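Local atomic coordinates of Poly(A) RNA polymerase GLD2 (Rattus norvegicus, PDB entry 6LBK), a protein that probably adds successive AMP units from ATP to the 3' ends of selected cytoplasmic mRNAs, and a single nucleotide to specific microRNAs. Residues D285-T296 with F354-R365. The protein carries 1 engineered substitution. Residues are numbered along the deposited sequence; the frame is centred on the assembly and turned at random.
Sequences DLLLGFLKYYAT and FLKSWQRLKNKR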
loop_
_atom_site.group_PDB
_atom_site.type_symbol
_atom_site.label_atom_id
_atom_site.label_comp_id
_atom_site.label_asym_id
_atom_site.label_seq_id
_atom_site.Cartn_x
_atom_site.Cartn_y
_atom_site.Cartn_z
ATOM N N ASP A 285 14.570 -0.730 16.685
ATOM C CA ASP A 285 15.031 0.659 16.629
ATOM C C ASP A 285 14.274 1.447 15.567
ATOM O O ASP A 285 13.830 2.575 15.816
ATOM C CB ASP A 285 16.544 0.717 16.357
ATOM C CG ASP A 285 17.407 0.319 17.585
ATOM O OD1 ASP A 285 16.922 0.408 18.741
ATOM O OD2 ASP A 285 18.586 -0.078 17.383
ATOM N N LEU A 286 14.069 0.847 14.391
ATOM C CA LEU A 286 13.397 1.556 13.301
ATOM C C LEU A 286 11.903 1.714 13.548
ATOM O O LEU A 286 11.334 2.751 13.213
ATOM C CB LEU A 286 13.649 0.842 11.982
ATOM C CG LEU A 286 15.086 0.995 11.508
ATOM C CD1 LEU A 286 15.387 -0.100 10.487
ATOM C CD2 LEU A 286 15.285 2.393 10.926
ATOM N N LEU A 287 11.242 0.712 14.121
ATOM C CA LEU A 287 9.821 0.881 14.424
ATOM C C LEU A 287 9.615 1.963 15.487
ATOM O O LEU A 287 8.689 2.786 15.379
ATOM C CB LEU A 287 9.194 -0.449 14.851
ATOM C CG LEU A 287 7.739 -0.409 15.372
ATOM C CD1 LEU A 287 6.733 0.060 14.352
ATOM C CD2 LEU A 287 7.297 -1.731 16.081
ATOM N N LEU A 288 10.460 1.977 16.532
ATOM C CA LEU A 288 10.404 3.074 17.497
ATOM C C LEU A 288 10.624 4.415 16.804
ATOM O O LEU A 288 9.843 5.356 17.001
ATOM C CB LEU A 288 11.431 2.857 18.613
ATOM C CG LEU A 288 10.892 2.536 20.002
ATOM C CD1 LEU A 288 12.008 2.573 21.029
ATOM C CD2 LEU A 288 9.815 3.501 20.372
ATOM N N GLY A 289 11.658 4.509 15.954
ATOM C CA GLY A 289 11.935 5.770 15.282
ATOM C C GLY A 289 10.806 6.207 14.363
ATOM O O GLY A 289 10.510 7.393 14.241
ATOM N N PHE A 290 10.160 5.258 13.697
ATOM C CA PHE A 290 9.065 5.631 12.810
ATOM C C PHE A 290 7.891 6.179 13.603
ATOM O O PHE A 290 7.243 7.132 13.169
ATOM C CB PHE A 290 8.644 4.448 11.935
ATOM C CG PHE A 290 7.309 4.626 11.295
ATOM C CD1 PHE A 290 7.184 5.268 10.084
ATOM C CD2 PHE A 290 6.166 4.156 11.925
ATOM C CE1 PHE A 290 5.948 5.416 9.507
ATOM C CE2 PHE A 290 4.937 4.308 11.369
ATOM C CZ PHE A 290 4.823 4.932 10.145
ATOM N N LEU A 291 7.565 5.559 14.740
ATOM C CA LEU A 291 6.501 6.120 15.571
ATOM C C LEU A 291 6.883 7.499 16.110
ATOM O O LEU A 291 6.060 8.428 16.099
ATOM C CB LEU A 291 6.148 5.151 16.693
ATOM C CG LEU A 291 5.488 3.826 16.276
ATOM C CD1 LEU A 291 5.434 2.899 17.487
ATOM C CD2 LEU A 291 4.056 4.029 15.696
ATOM N N LYS A 292 8.129 7.661 16.574
ATOM C CA LYS A 292 8.563 8.961 17.099
ATOM C C LYS A 292 8.541 10.042 16.022
ATOM O O LYS A 292 8.105 11.173 16.274
ATOM C CB LYS A 292 9.968 8.858 17.704
ATOM C CG LYS A 292 10.494 10.164 18.329
ATOM C CD LYS A 292 11.943 10.055 18.812
ATOM C CE LYS A 292 12.415 11.408 19.250
ATOM N NZ LYS A 292 13.485 11.340 20.329
ATOM N N TYR A 293 8.978 9.707 14.805
ATOM C CA TYR A 293 9.157 10.720 13.774
ATOM C C TYR A 293 7.852 11.410 13.459
ATOM O O TYR A 293 7.789 12.641 13.375
ATOM C CB TYR A 293 9.764 10.080 12.534
ATOM C CG TYR A 293 9.924 11.021 11.358
ATOM C CD1 TYR A 293 10.896 12.014 11.353
ATOM C CD2 TYR A 293 9.112 10.874 10.218
ATOM C CE1 TYR A 293 11.038 12.854 10.268
ATOM C CE2 TYR A 293 9.248 11.714 9.127
ATOM C CZ TYR A 293 10.200 12.700 9.143
ATOM O OH TYR A 293 10.311 13.524 8.033
ATOM N N TYR A 294 6.801 10.632 13.247
ATOM C CA TYR A 294 5.511 11.200 12.925
ATOM C C TYR A 294 4.771 11.682 14.167
ATOM O O TYR A 294 3.931 12.576 14.055
ATOM C CB TYR A 294 4.702 10.171 12.126
ATOM C CG TYR A 294 5.185 9.982 10.688
ATOM C CD1 TYR A 294 5.139 11.021 9.772
ATOM C CD2 TYR A 294 5.652 8.743 10.240
ATOM C CE1 TYR A 294 5.561 10.846 8.452
ATOM C CE2 TYR A 294 6.077 8.562 8.918
ATOM C CZ TYR A 294 6.019 9.612 8.034
ATOM O OH TYR A 294 6.465 9.437 6.750
ATOM N N ALA A 295 5.074 11.135 15.355
ATOM C CA ALA A 295 4.465 11.634 16.586
ATOM C C ALA A 295 5.003 12.999 16.996
ATOM O O ALA A 295 4.289 13.764 17.651
ATOM C CB ALA A 295 4.677 10.635 17.722
ATOM N N THR A 296 6.243 13.309 16.668
ATOM C CA THR A 296 6.868 14.490 17.260
ATOM C C THR A 296 7.488 15.457 16.263
ATOM O O THR A 296 7.473 16.659 16.515
ATOM C CB THR A 296 7.958 14.049 18.250
ATOM O OG1 THR A 296 9.105 13.569 17.535
ATOM C CG2 THR A 296 7.436 12.974 19.197
ATOM N N PHE A 354 -0.177 7.954 17.242
ATOM C CA PHE A 354 1.274 7.921 17.047
ATOM C C PHE A 354 1.994 8.246 18.348
ATOM O O PHE A 354 2.892 7.511 18.780
ATOM C CB PHE A 354 1.711 8.881 15.935
ATOM C CG PHE A 354 1.677 8.274 14.547
ATOM C CD1 PHE A 354 2.753 7.560 14.073
ATOM C CD2 PHE A 354 0.579 8.442 13.723
ATOM C CE1 PHE A 354 2.738 6.986 12.812
ATOM C CE2 PHE A 354 0.562 7.887 12.437
ATOM C CZ PHE A 354 1.644 7.157 11.978
ATOM N N LEU A 355 1.571 9.321 19.010
ATOM C CA LEU A 355 2.218 9.724 20.252
ATOM C C LEU A 355 2.164 8.606 21.287
ATOM O O LEU A 355 3.198 8.183 21.825
ATOM C CB LEU A 355 1.545 10.980 20.789
ATOM C CG LEU A 355 2.353 11.533 21.944
ATOM C CD1 LEU A 355 3.755 11.911 21.465
ATOM C CD2 LEU A 355 1.623 12.698 22.509
ATOM N N LYS A 356 0.955 8.101 21.552
ATOM C CA LYS A 356 0.742 7.064 22.554
ATOM C C LYS A 356 1.535 5.795 22.249
ATOM O O LYS A 356 2.152 5.210 23.153
ATOM C CB LYS A 356 -0.753 6.747 22.639
ATOM C CG LYS A 356 -1.055 5.429 23.327
ATOM C CD LYS A 356 -2.546 5.172 23.479
ATOM C CE LYS A 356 -2.833 3.671 23.617
ATOM N NZ LYS A 356 -2.708 2.927 22.326
ATOM N N SER A 357 1.496 5.319 20.995
ATOM C CA SER A 357 2.212 4.090 20.680
ATOM C C SER A 357 3.714 4.289 20.808
ATOM O O SER A 357 4.412 3.402 21.323
ATOM C CB SER A 357 1.832 3.571 19.285
ATOM O OG SER A 357 0.471 3.179 19.262
ATOM N N TRP A 358 4.236 5.442 20.371
ATOM C CA TRP A 358 5.650 5.693 20.610
ATOM C C TRP A 358 5.961 5.695 22.110
ATOM O O TRP A 358 7.021 5.203 22.513
ATOM C CB TRP A 358 6.110 7.004 19.958
ATOM C CG TRP A 358 7.476 7.428 20.484
ATOM C CD1 TRP A 358 8.683 6.832 20.219
ATOM C CD2 TRP A 358 7.759 8.523 21.361
ATOM N NE1 TRP A 358 9.692 7.486 20.879
ATOM C CE2 TRP A 358 9.153 8.529 21.589
ATOM C CE3 TRP A 358 6.971 9.501 21.974
ATOM C CZ2 TRP A 358 9.777 9.474 22.418
ATOM C CZ3 TRP A 358 7.596 10.442 22.815
ATOM C CH2 TRP A 358 8.983 10.414 23.025
ATOM N N GLN A 359 5.022 6.145 22.951
ATOM C CA GLN A 359 5.282 6.172 24.394
ATOM C C GLN A 359 5.317 4.764 25.003
ATOM O O GLN A 359 6.294 4.386 25.681
ATOM C CB GLN A 359 4.241 7.045 25.120
ATOM C CG GLN A 359 4.665 8.484 25.330
ATOM C CD GLN A 359 3.732 9.243 26.275
ATOM O OE1 GLN A 359 2.583 9.537 25.940
ATOM N NE2 GLN A 359 4.212 9.516 27.479
ATOM N N ARG A 360 4.262 3.970 24.758
ATOM C CA ARG A 360 4.215 2.615 25.307
ATOM C C ARG A 360 5.383 1.783 24.802
ATOM O O ARG A 360 5.958 0.992 25.554
ATOM C CB ARG A 360 2.909 1.880 24.969
ATOM C CG ARG A 360 1.610 2.412 25.556
ATOM C CD ARG A 360 0.382 1.607 25.063
ATOM N NE ARG A 360 -0.459 1.195 26.197
ATOM C CZ ARG A 360 -0.531 -0.041 26.701
ATOM N NH1 ARG A 360 0.166 -1.031 26.159
ATOM N NH2 ARG A 360 -1.327 -0.294 27.739
ATOM N N LEU A 361 5.752 1.943 23.527
ATOM C CA LEU A 361 6.861 1.166 22.981
ATOM C C LEU A 361 8.196 1.624 23.564
ATOM O O LEU A 361 9.057 0.794 23.875
ATOM C CB LEU A 361 6.860 1.249 21.448
ATOM C CG LEU A 361 7.567 0.057 20.805
ATOM C CD1 LEU A 361 6.923 -1.268 21.258
ATOM C CD2 LEU A 361 7.574 0.159 19.304
ATOM N N LYS A 362 8.384 2.938 23.733
ATOM C CA LYS A 362 9.618 3.427 24.321
ATOM C C LYS A 362 9.829 2.794 25.674
ATOM O O LYS A 362 10.919 2.288 25.972
ATOM C CB LYS A 362 9.568 4.947 24.456
ATOM C CG LYS A 362 10.937 5.605 24.621
ATOM C CD LYS A 362 10.816 7.017 25.204
ATOM C CE LYS A 362 12.149 7.750 25.231
ATOM N NZ LYS A 362 12.075 9.033 26.014
ATOM N N ASN A 363 8.764 2.752 26.484
ATOM C CA ASN A 363 8.901 2.281 27.862
ATOM C C ASN A 363 9.072 0.765 27.927
ATOM O O ASN A 363 10.017 0.264 28.550
ATOM C CB ASN A 363 7.691 2.748 28.666
ATOM C CG ASN A 363 7.612 4.265 28.747
ATOM O OD1 ASN A 363 8.642 4.943 28.846
ATOM N ND2 ASN A 363 6.398 4.810 28.647
ATOM N N LYS A 364 8.167 0.016 27.295
ATOM C CA LYS A 364 8.235 -1.444 27.221
ATOM C C LYS A 364 8.467 -1.873 25.770
ATOM O O LYS A 364 7.521 -1.938 24.978
ATOM C CB LYS A 364 6.980 -2.075 27.825
ATOM C CG LYS A 364 7.151 -2.327 29.295
ATOM C CD LYS A 364 5.884 -2.652 30.079
ATOM C CE LYS A 364 6.202 -2.497 31.585
ATOM N NZ LYS A 364 5.025 -2.248 32.440
ATOM N N ARG A 365 9.725 -2.191 25.428
ATOM C CA ARG A 365 10.117 -2.594 24.072
ATOM C C ARG A 365 9.658 -4.009 23.721
ATOM O O ARG A 365 10.477 -4.889 23.431
ATOM C CB ARG A 365 11.626 -2.428 23.877
ATOM C CG ARG A 365 11.939 -0.966 23.717
ATOM C CD ARG A 365 13.309 -0.635 23.208
ATOM N NE ARG A 365 13.516 0.801 23.407
ATOM C CZ ARG A 365 14.598 1.475 23.035
ATOM N NH1 ARG A 365 15.598 0.845 22.428
ATOM N NH2 ARG A 365 14.675 2.782 23.270
#
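Phe354 and Leu291 interlock as reciprocal knobs where helical segments 285-296 and 354-363 run roughly antiparallel (142°), their axes 8.3 Å apart at closest approach. Phe354 sits among Phe290, Leu291, Tyr294 and Ala295: Tyr294 CB lies over one face of its ring, 3.8 Å from Phe354 CD1, and the Tyr294 ring turns an edge toward Phe354 in an offset edge-to-face pair. Phe290 completes this aromatic cluster at the Phe354 edge. The small Ala295 allows tight backbone approach, its CB 3.6 Å from Leu355 N. Leu291 fits between Phe354, Ser357, Trp358 and Leu361. With CG anti to the backbone N (chi1 166°), the Trp358 indole lies alongside segment 285-296; Lys292 CB covers its five-membered ring in a CH-pi contact, and Leu288 CD2 meets Trp358 CD1 at 3.5 Å. Replacing this indole with an alanine is likely to open a gap beside Leu288 and strip the Lys292 methylenes of their aromatic floor. Leu288 CD1 packs closely over the Arg365 guanidinium face. The exposed side is looser: Asp285 OD1 and Arg365 NH1 form a long salt bridge (3.9 Å), the oxygen well out of the guanidinium plane, by charge alone. This packing of the PAP-associated region lies away from the probable magnesium-binding aspartates. Inward, Leu287 and Leu291 reach helix 200-213, whose Trp210 packs edge-to-face with Phe354 and hydrogen-bonds Ser357; Tyr294 OH bonds Met232 O of helix 226-239, and helix 51-63 meets Leu287 and Leu361.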